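Local coordinates for MamA (Candidatus Magnetobacterium bavaricum, PDB 3VTX), which is a magnetosome-associated protein built of tetratricopeptide repeats, a helical-hairpin fold that in general provides a scaffold for binding other proteins, at residues D57-L62 / Y77-A82; G139-Y144 / L168-K173; I7-G12 / R26-V31. All blocks are in the same frame, centred on the assembly; numbering follows the deposited sequence.

Contact 1. Residues D57-L62 / Y77-A82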
loop_
_atom_site.group_PDB
_atom_site.type_symbol
_atom_site.label_atom_id
_atom_site.label_comp_id
_atom_site.label_asym_id
_atom_site.label_seq_id
_atom_site.Cartn_x
_atom_site.Cartn_y
_atom_site.Cartn_z
ATOM N N ASP A 57 -10.733 -11.064 -2.073
ATOM C CA ASP A 57 -11.972 -10.775 -1.323
ATOM C C ASP A 57 -12.058 -9.317 -0.917
ATOM O O ASP A 57 -13.114 -8.707 -0.937
ATOM C CB ASP A 57 -12.055 -11.751 -0.129
ATOM C CG ASP A 57 -12.524 -13.133 -0.535
ATOM O OD1 ASP A 57 -13.657 -13.256 -1.025
ATOM O OD2 ASP A 57 -11.741 -14.075 -0.404
ATOM N N ALA A 58 -10.922 -8.730 -0.505
ATOM C CA ALA A 58 -10.921 -7.348 -0.162
ATOM C C ALA A 58 -11.407 -6.484 -1.312
ATOM O O ALA A 58 -12.212 -5.562 -1.108
ATOM C CB ALA A 58 -9.505 -6.904 0.348
ATOM N N ILE A 59 -10.897 -6.753 -2.491
ATOM C CA ILE A 59 -11.210 -5.966 -3.698
ATOM C C ILE A 59 -12.738 -5.977 -3.982
ATOM O O ILE A 59 -13.317 -4.959 -4.401
ATOM C CB ILE A 59 -10.383 -6.506 -4.910
ATOM C CG1 ILE A 59 -8.905 -6.125 -4.756
ATOM C CG2 ILE A 59 -10.968 -5.952 -6.305
ATOM C CD1 ILE A 59 -8.027 -6.929 -5.748
ATOM N N GLU A 60 -13.428 -7.084 -3.673
ATOM C CA GLU A 60 -14.874 -7.121 -3.868
ATOM C C GLU A 60 -15.544 -5.997 -3.088
ATOM O O GLU A 60 -16.408 -5.304 -3.640
ATOM C CB GLU A 60 -15.468 -8.507 -3.458
ATOM C CG GLU A 60 -14.820 -9.661 -4.296
ATOM C CD GLU A 60 -15.338 -11.091 -3.974
ATOM O OE1 GLU A 60 -16.089 -11.265 -3.010
ATOM O OE2 GLU A 60 -14.949 -12.082 -4.690
ATOM N N SER A 61 -15.149 -5.753 -1.828
ATOM C CA SER A 61 -15.682 -4.666 -1.024
ATOM C C SER A 61 -15.155 -3.295 -1.425
ATOM O O SER A 61 -15.873 -2.326 -1.391
ATOM C CB SER A 61 -15.501 -4.828 0.482
ATOM O OG SER A 61 -16.348 -5.864 0.936
ATOM N N LEU A 62 -13.873 -3.209 -1.707
ATOM C CA LEU A 62 -13.245 -1.937 -2.023
ATOM C C LEU A 62 -13.802 -1.452 -3.390
ATOM O O LEU A 62 -13.951 -0.221 -3.580
ATOM C CB LEU A 62 -11.716 -2.107 -2.123
ATOM C CG LEU A 62 -11.068 -2.413 -0.758
ATOM C CD1 LEU A 62 -9.625 -3.013 -0.941
ATOM C CD2 LEU A 62 -10.989 -1.152 0.009
ATOM N N TYR A 77 -5.575 3.516 -2.178
ATOM C CA TYR A 77 -4.277 2.943 -1.917
ATOM C C TYR A 77 -4.447 1.447 -1.663
ATOM O O TYR A 77 -3.644 0.647 -2.128
ATOM C CB TYR A 77 -3.609 3.642 -0.700
ATOM C CG TYR A 77 -2.352 2.900 -0.221
ATOM C CD1 TYR A 77 -1.162 2.865 -1.006
ATOM C CD2 TYR A 77 -2.372 2.178 0.968
ATOM C CE1 TYR A 77 -0.081 2.190 -0.541
ATOM C CE2 TYR A 77 -1.242 1.452 1.428
ATOM C CZ TYR A 77 -0.133 1.474 0.626
ATOM O OH TYR A 77 1.006 0.780 0.992
ATOM N N ILE A 78 -5.418 1.075 -0.839
ATOM C CA ILE A 78 -5.599 -0.321 -0.472
ATOM C C ILE A 78 -6.071 -1.082 -1.681
ATOM O O ILE A 78 -5.550 -2.146 -1.962
ATOM C CB ILE A 78 -6.536 -0.519 0.717
ATOM C CG1 ILE A 78 -5.997 0.212 1.972
ATOM C CG2 ILE A 78 -6.747 -2.045 0.921
ATOM C CD1 ILE A 78 -7.008 0.312 3.190
ATOM N N LEU A 79 -6.979 -0.502 -2.450
ATOM C CA LEU A 79 -7.481 -1.115 -3.674
ATOM C C LEU A 79 -6.351 -1.297 -4.654
ATOM O O LEU A 79 -6.185 -2.333 -5.251
ATOM C CB LEU A 79 -8.556 -0.234 -4.321
ATOM C CG LEU A 79 -9.135 -0.705 -5.699
ATOM C CD1 LEU A 79 -9.637 -2.163 -5.605
ATOM C CD2 LEU A 79 -10.283 0.260 -6.214
ATOM N N GLY A 80 -5.550 -0.267 -4.829
ATOM C CA GLY A 80 -4.429 -0.434 -5.790
ATOM C C GLY A 80 -3.355 -1.403 -5.326
ATOM O O GLY A 80 -2.859 -2.206 -6.112
ATOM N N SER A 81 -3.025 -1.352 -4.052
ATOM C CA SER A 81 -2.121 -2.356 -3.433
ATOM C C SER A 81 -2.623 -3.791 -3.620
ATOM O O SER A 81 -1.866 -4.704 -3.982
ATOM C CB SER A 81 -1.865 -2.041 -1.946
ATOM O OG SER A 81 -1.179 -0.828 -1.746
ATOM N N ALA A 82 -3.905 -3.993 -3.395
ATOM C CA ALA A 82 -4.524 -5.306 -3.565
ATOM C C ALA A 82 -4.483 -5.786 -5.002
ATOM O O ALA A 82 -4.262 -6.984 -5.304
ATOM C CB ALA A 82 -6.021 -5.235 -3.079
#
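Ile59 and Leu62 on helix 55-68 meet Ile78, Leu79 and Ala82 on helix 73-85, and together they make one of the seams of a tetratricopeptide-repeat (TPR) fold, in which consecutive helices lie against one another in roughly antiparallel pairs. At this level the two axes come within 9.6 Å and run at 144° to each other, a spacing bridged here by branched aliphatic side chains.

Ile59 does much of this bridging. Its beta-branched CB divides the side chain in two. The shorter arm, CG2, touches Leu79 CD1 at 4.1 Å, the two side chains crossing nearly at right angles. The longer arm goes to Ala82: with chi1 at -72°, CG1 lies anti to the carbonyl carbon, and it presses on Ala82 CB at 3.5 Å, tighter than carbons usually pack. At the tip, Ile59 CD1 lies 3.7 Å from Ala82 CB and also beside the carbonyl O of Ala82. A single-carbon side chain suits Ala82, since it allows this ethyl arm to come right down onto the helix.

Leu62 works one turn further along. Its CB meets Leu79 CD1, while its CD1 reaches Ile78 CG2 at 3.6 Å and lies 3.9 Å from the backbone N of Leu79. Leu79 CD1 thus touches both Ile59 and Leu62, residues about one turn apart. Other helices continue this core: Met50 of helix 39-51 touches both Ala58 and Ile78, and Ala95 of helix 89-102 packs on Leu79. On helix 73-85, Ser81 spends its hydroxyl inside its own helix: OG bonds to Tyr77 O at 2.9 Å, approaching that carbonyl from the face opposite the one used by the backbone N of Ser81.

Contact 2. Residues G139-Y144 / L168-K173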
loop_
_atom_site.group_PDB
_atom_site.type_symbol
_atom_site.label_atom_id
_atom_site.label_comp_id
_atom_site.label_asym_id
_atom_site.label_seq_id
_atom_site.Cartn_x
_atom_site.Cartn_y
_atom_site.Cartn_z
ATOM N N GLY A 139 14.419 9.561 4.773
ATOM C CA GLY A 139 15.004 8.483 5.551
ATOM C C GLY A 139 14.625 7.041 5.169
ATOM O O GLY A 139 15.083 6.096 5.759
ATOM N N PHE A 140 13.733 6.905 4.194
ATOM C CA PHE A 140 13.280 5.575 3.766
ATOM C C PHE A 140 14.339 4.892 2.857
ATOM O O PHE A 140 14.379 5.151 1.654
ATOM C CB PHE A 140 11.950 5.676 3.024
ATOM C CG PHE A 140 11.386 4.309 2.640
ATOM C CD1 PHE A 140 11.448 3.243 3.487
ATOM C CD2 PHE A 140 10.740 4.158 1.435
ATOM C CE1 PHE A 140 10.904 2.013 3.137
ATOM C CE2 PHE A 140 10.243 2.898 1.079
ATOM C CZ PHE A 140 10.284 1.878 1.898
ATOM N N ILE A 141 15.088 4.016 3.464
ATOM C CA ILE A 141 16.287 3.410 2.843
ATOM C C ILE A 141 15.921 2.592 1.585
ATOM O O ILE A 141 16.606 2.680 0.552
ATOM C CB ILE A 141 17.052 2.547 3.865
ATOM C CG1 ILE A 141 17.691 3.463 4.973
ATOM C CG2 ILE A 141 18.282 1.770 3.223
ATOM C CD1 ILE A 141 17.793 2.775 6.197
ATOM N N ARG A 142 14.862 1.825 1.646
ATOM C CA ARG A 142 14.560 0.956 0.534
ATOM C C ARG A 142 14.244 1.717 -0.739
ATOM O O ARG A 142 14.462 1.193 -1.800
ATOM C CB ARG A 142 13.419 -0.030 0.861
ATOM C CG ARG A 142 13.531 -1.259 -0.050
ATOM C CD ARG A 142 12.514 -2.299 0.301
ATOM N NE ARG A 142 12.648 -3.543 -0.409
ATOM C CZ ARG A 142 11.966 -3.927 -1.478
ATOM N NH1 ARG A 142 12.168 -5.116 -2.025
ATOM N NH2 ARG A 142 11.122 -3.116 -2.057
ATOM N N ALA A 143 13.742 2.939 -0.680
ATOM C CA ALA A 143 13.501 3.695 -1.870
ATOM C C ALA A 143 14.769 3.945 -2.648
ATOM O O ALA A 143 14.770 3.932 -3.901
ATOM C CB ALA A 143 12.759 4.982 -1.553
ATOM N N TYR A 144 15.832 4.248 -1.938
ATOM C CA TYR A 144 17.178 4.366 -2.645
ATOM C C TYR A 144 17.606 3.054 -3.266
ATOM O O TYR A 144 18.041 3.020 -4.432
ATOM C CB TYR A 144 18.262 4.774 -1.681
ATOM C CG TYR A 144 17.957 6.134 -1.070
ATOM C CD1 TYR A 144 18.465 7.278 -1.623
ATOM C CD2 TYR A 144 17.187 6.239 0.074
ATOM C CE1 TYR A 144 18.124 8.539 -1.050
ATOM C CE2 TYR A 144 16.918 7.480 0.664
ATOM C CZ TYR A 144 17.359 8.585 0.105
ATOM O OH TYR A 144 17.080 9.801 0.717
ATOM N N LEU A 168 23.371 2.734 1.610
ATOM C CA LEU A 168 24.306 2.349 2.655
ATOM C C LEU A 168 24.701 3.601 3.456
ATOM O O LEU A 168 24.858 3.564 4.666
ATOM C CB LEU A 168 25.519 1.735 2.074
ATOM C CG LEU A 168 25.402 0.258 1.720
ATOM C CD1 LEU A 168 26.478 -0.157 0.633
ATOM C CD2 LEU A 168 25.616 -0.604 2.996
ATOM N N GLU A 169 24.870 4.717 2.728
ATOM C CA GLU A 169 25.418 5.929 3.405
ATOM C C GLU A 169 24.451 6.401 4.454
ATOM O O GLU A 169 24.843 6.955 5.535
ATOM C CB GLU A 169 25.670 7.038 2.379
ATOM C CG GLU A 169 26.238 8.400 3.025
ATOM C CD GLU A 169 25.181 9.279 3.708
ATOM O OE1 GLU A 169 23.983 9.172 3.418
ATOM O OE2 GLU A 169 25.553 10.128 4.591
ATOM N N LYS A 170 23.159 6.148 4.273
ATOM C CA LYS A 170 22.120 6.592 5.252
ATOM C C LYS A 170 22.284 5.996 6.670
ATOM O O LYS A 170 21.779 6.562 7.652
ATOM C CB LYS A 170 20.684 6.191 4.885
ATOM C CG LYS A 170 20.117 6.869 3.643
ATOM C CD LYS A 170 20.122 8.312 3.721
ATOM C CE LYS A 170 19.015 8.899 4.446
ATOM N NZ LYS A 170 18.913 10.270 3.750
ATOM N N GLU A 171 22.890 4.836 6.760
ATOM C CA GLU A 171 23.103 4.220 8.037
ATOM C C GLU A 171 24.596 4.023 8.429
ATOM O O GLU A 171 24.870 3.292 9.383
ATOM C CB GLU A 171 22.383 2.841 8.067
ATOM C CG GLU A 171 20.864 2.919 7.825
ATOM C CD GLU A 171 20.240 1.523 7.790
ATOM O OE1 GLU A 171 20.523 0.707 6.863
ATOM O OE2 GLU A 171 19.446 1.229 8.707
ATOM N N GLU A 172 25.507 4.619 7.706
ATOM C CA GLU A 172 26.892 4.410 7.909
ATOM C C GLU A 172 27.352 4.924 9.298
ATOM O O GLU A 172 28.154 4.243 9.951
ATOM C CB GLU A 172 27.774 4.887 6.748
ATOM C CG GLU A 172 27.943 6.322 6.683
ATOM C CD GLU A 172 28.839 6.794 5.540
ATOM O OE1 GLU A 172 29.234 7.995 5.688
ATOM O OE2 GLU A 172 29.150 6.023 4.556
ATOM N N LYS A 173 26.828 6.073 9.720
ATOM C CA LYS A 173 27.151 6.551 11.104
ATOM C C LYS A 173 26.655 5.612 12.186
ATOM O O LYS A 173 27.403 5.249 13.044
ATOM C CB LYS A 173 26.619 7.979 11.343
ATOM C CG LYS A 173 27.065 8.658 12.675
ATOM C CD LYS A 173 26.740 10.198 12.646
ATOM C CE LYS A 173 27.430 10.995 13.771
ATOM N NZ LYS A 173 26.786 12.334 13.956
#
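Lys170 NZ comes obliquely to the hydroxyl end of the Tyr144 ring, the two side chains crossing at about a right angle. At the ring's edge, in its plane, sits the backbone O of Ile141, one turn earlier in the same helix. Helix 157-169 supplies further packing for the ring through Lys166 and Ala167. Phe140, just before helix 141-153, points its side chain away from the 168-173 segment: the backbone N atoms of Arg142 and Ala143 lie over one face of its ring, toward the rim, and Tyr111 meets it edge-to-face.

Although Lys170 NZ is 3.6 Å from Tyr144 OH, the two are not bonded to each other. Both donate to Pro138 O, a carbonyl in the turn before helix 141-153. Tyrosine and lysine suit the place because each has an apolar body for packing and a donor at its tip, and two donors converging on one carbonyl link the turn to helix 141-153 and to the chain around Lys170. The ammonium group would probably also polarise the shared acceptor.

The setting is the TPR hairpin formed by helices 141-153 and 157-169, where the start of one helix faces the end of the next. Here Lys170 folds back instead of reaching out: its chain is bent at chi2 (-57°) and again at chi3 (-82°), which carries CE to 4.2 Å from Gly139 CA.

Ile141 runs past Lys170 in the opposite direction, with CG1 4.1 Å from Lys170 CB, and it also packs on Ala167. Its delta methyl points to the carboxylate end of Glu171, whose side chain crosses it nearly perpendicularly; the modelled closeness of that pair is doubtful. Glu171 itself occupies the N-cap position of helix 172-177.

Contact 3. Residues I7-G12 / R26-V31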
loop_
_atom_site.group_PDB
_atom_site.type_symbol
_atom_site.label_atom_id
_atom_site.label_comp_id
_atom_site.label_asym_id
_atom_site.label_seq_id
_atom_site.Cartn_x
_atom_site.Cartn_y
_atom_site.Cartn_z
ATOM N N ILE A 7 -24.849 -1.841 16.137
ATOM C CA ILE A 7 -24.537 -2.925 17.023
ATOM C C ILE A 7 -23.594 -3.916 16.287
ATOM O O ILE A 7 -22.571 -4.324 16.823
ATOM C CB ILE A 7 -25.776 -3.669 17.518
ATOM C CG1 ILE A 7 -26.717 -2.742 18.350
ATOM C CG2 ILE A 7 -25.342 -4.901 18.354
ATOM C CD1 ILE A 7 -28.219 -3.218 18.380
ATOM N N TYR A 8 -23.968 -4.326 15.090
ATOM C CA TYR A 8 -23.076 -5.287 14.338
ATOM C C TYR A 8 -21.730 -4.707 13.921
ATOM O O TYR A 8 -20.705 -5.401 14.000
ATOM C CB TYR A 8 -23.797 -5.882 13.144
ATOM C CG TYR A 8 -24.791 -6.884 13.639
ATOM C CD1 TYR A 8 -24.338 -8.028 14.283
ATOM C CD2 TYR A 8 -26.168 -6.650 13.582
ATOM C CE1 TYR A 8 -25.205 -8.977 14.797
ATOM C CE2 TYR A 8 -27.092 -7.630 14.111
ATOM C CZ TYR A 8 -26.582 -8.784 14.733
ATOM O OH TYR A 8 -27.381 -9.791 15.280
ATOM N N MET A 9 -21.697 -3.451 13.508
ATOM C CA MET A 9 -20.397 -2.873 13.254
ATOM C C MET A 9 -19.513 -2.942 14.516
ATOM O O MET A 9 -18.343 -3.270 14.425
ATOM C CB MET A 9 -20.507 -1.456 12.688
ATOM C CG MET A 9 -19.238 -1.014 11.986
ATOM S SD MET A 9 -19.361 0.747 11.440
ATOM C CE MET A 9 -21.068 0.825 10.805
ATOM N N ASP A 10 -20.020 -2.590 15.712
ATOM C CA ASP A 10 -19.212 -2.687 16.989
ATOM C C ASP A 10 -18.701 -4.087 17.271
ATOM O O ASP A 10 -17.576 -4.302 17.736
ATOM C CB ASP A 10 -20.044 -2.320 18.252
ATOM C CG ASP A 10 -19.336 -2.750 19.591
ATOM O OD1 ASP A 10 -18.216 -2.231 19.850
ATOM O OD2 ASP A 10 -19.875 -3.617 20.364
ATOM N N ILE A 11 -19.581 -5.068 17.097
ATOM C CA ILE A 11 -19.192 -6.493 17.287
ATOM C C ILE A 11 -18.023 -6.792 16.349
ATOM O O ILE A 11 -16.965 -7.280 16.764
ATOM C CB ILE A 11 -20.382 -7.452 17.052
ATOM C CG1 ILE A 11 -21.416 -7.304 18.189
ATOM C CG2 ILE A 11 -19.915 -8.920 17.001
ATOM C CD1 ILE A 11 -22.792 -7.800 17.839
ATOM N N GLY A 12 -18.168 -6.387 15.093
ATOM C CA GLY A 12 -17.082 -6.665 14.136
ATOM C C GLY A 12 -15.775 -6.023 14.535
ATOM O O GLY A 12 -14.714 -6.629 14.471
ATOM N N ARG A 26 -18.157 -11.949 9.563
ATOM C CA ARG A 26 -19.571 -12.264 9.756
ATOM C C ARG A 26 -20.386 -11.058 10.189
ATOM O O ARG A 26 -21.462 -10.815 9.631
ATOM C CB ARG A 26 -19.780 -13.452 10.696
ATOM C CG ARG A 26 -19.430 -14.713 10.014
ATOM C CD ARG A 26 -19.738 -15.984 10.846
ATOM N NE ARG A 26 -18.668 -16.263 11.770
ATOM C CZ ARG A 26 -18.699 -16.095 13.073
ATOM N NH1 ARG A 26 -17.636 -16.439 13.780
ATOM N NH2 ARG A 26 -19.792 -15.686 13.647
ATOM N N ALA A 27 -19.892 -10.330 11.165
ATOM C CA ALA A 27 -20.585 -9.169 11.645
ATOM C C ALA A 27 -20.712 -8.049 10.574
ATOM O O ALA A 27 -21.785 -7.496 10.354
ATOM C CB ALA A 27 -19.905 -8.649 12.917
ATOM N N TYR A 28 -19.651 -7.819 9.776
ATOM C CA TYR A 28 -19.677 -6.789 8.776
ATOM C C TYR A 28 -20.557 -7.165 7.619
ATOM O O TYR A 28 -21.339 -6.312 7.085
ATOM C CB TYR A 28 -18.235 -6.519 8.335
ATOM C CG TYR A 28 -17.262 -5.906 9.354
ATOM C CD1 TYR A 28 -17.643 -4.921 10.250
ATOM C CD2 TYR A 28 -15.921 -6.248 9.344
ATOM C CE1 TYR A 28 -16.757 -4.409 11.156
ATOM C CE2 TYR A 28 -15.016 -5.664 10.200
ATOM C CZ TYR A 28 -15.439 -4.728 11.088
ATOM O OH TYR A 28 -14.524 -4.170 11.910
ATOM N N LYS A 29 -20.581 -8.467 7.290
ATOM C CA LYS A 29 -21.451 -8.961 6.279
ATOM C C LYS A 29 -22.936 -8.782 6.689
ATOM O O LYS A 29 -23.798 -8.544 5.801
ATOM C CB LYS A 29 -21.160 -10.371 5.871
ATOM C CG LYS A 29 -19.889 -10.573 5.002
ATOM C CD LYS A 29 -19.626 -11.987 4.651
ATOM C CE LYS A 29 -18.455 -12.180 3.741
ATOM N NZ LYS A 29 -18.254 -13.637 3.505
ATOM N N LYS A 30 -23.203 -8.960 7.979
ATOM C CA LYS A 30 -24.576 -8.823 8.512
ATOM C C LYS A 30 -24.990 -7.325 8.354
ATOM O O LYS A 30 -26.087 -7.055 7.847
ATOM C CB LYS A 30 -24.624 -9.275 9.935
ATOM C CG LYS A 30 -26.096 -9.144 10.557
ATOM C CD LYS A 30 -26.412 -10.186 11.614
ATOM C CE LYS A 30 -27.959 -10.268 11.884
ATOM N NZ LYS A 30 -28.682 -10.495 10.566
ATOM N N VAL A 31 -24.089 -6.408 8.682
ATOM C CA VAL A 31 -24.323 -4.968 8.450
ATOM C C VAL A 31 -24.719 -4.719 7.001
ATOM O O VAL A 31 -25.705 -4.014 6.704
ATOM C CB VAL A 31 -23.158 -4.129 8.834
ATOM C CG1 VAL A 31 -23.378 -2.635 8.381
ATOM C CG2 VAL A 31 -22.852 -4.201 10.277
#
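Tyr8 and Lys30 form the first of two CH-pi contacts between helices 5-18 and 21-34. The lysine methylene CD lies 3.6 Å from the centroid of the Tyr8 ring and only 17° off its normal, so CD sits over one face, offset toward the rim, with the chain slanting across it. CG of Lys30 starts anti to its backbone N (chi1 180°); the chain then bends at chi2 and chi4, and CE lies 3.5 Å from Tyr8 OH. In the second contact the donor is backbone: Gly12 CA stands over a face of the Tyr28 ring, 4.2 Å from its centroid. Having no side chain, Gly12 can accept an aromatic ring directly against its main chain.

The apolar contacts lie between and beside these rings. Val31 CG2 packs on Tyr8 CB at 3.5 Å and is equally close to the backbone N of Met9. Ala27 CB fits against the first helix, 3.6 Å from Gly12 N, with Ile11 CG2 at its flank. Met9 CG makes an apolar contact with Tyr28 CE1, its flexible thioether chain also touching Thr41 and Lys44 of helix 39-51.

The polar end of Tyr28 finds its partner outside the two segments. Its hydroxyl is hydrogen-bonded to Asp13 OD1, just beyond Gly12, which probably helps to fix the ring over Gly12.

Small residues where a helical pair is closest and an aromatic on the second helix are familiar features of TPR hairpins, and here Gly12 and Ala27 bring their CA atoms to 5.0 Å, with local axes 7.9 Å apart. Since no polar bond joins these two segments directly, their union depends on close shape fit and on C-H groups set against aromatic faces.

How the contacts relate
Along the chain the order is contact 3, contact 1, contact 2, each finished before the next begins, as expected of a repeat protein whose contacts join helices near in sequence. Each uses different helices: 5-18 with 21-34, 55-68 with 73-85, and 141-153 with the 157-169 and 172-177 region. Contacts 3 and 1 lie on the same side of the chain's centre, their own centres about 19 Å apart, and helix 39-51 touches both. Contact 2 is on the opposite side, its centre about 31 Å from that of contact 1 and 43 Å from that of contact 3. Local packing thus builds an extended, all-helical array.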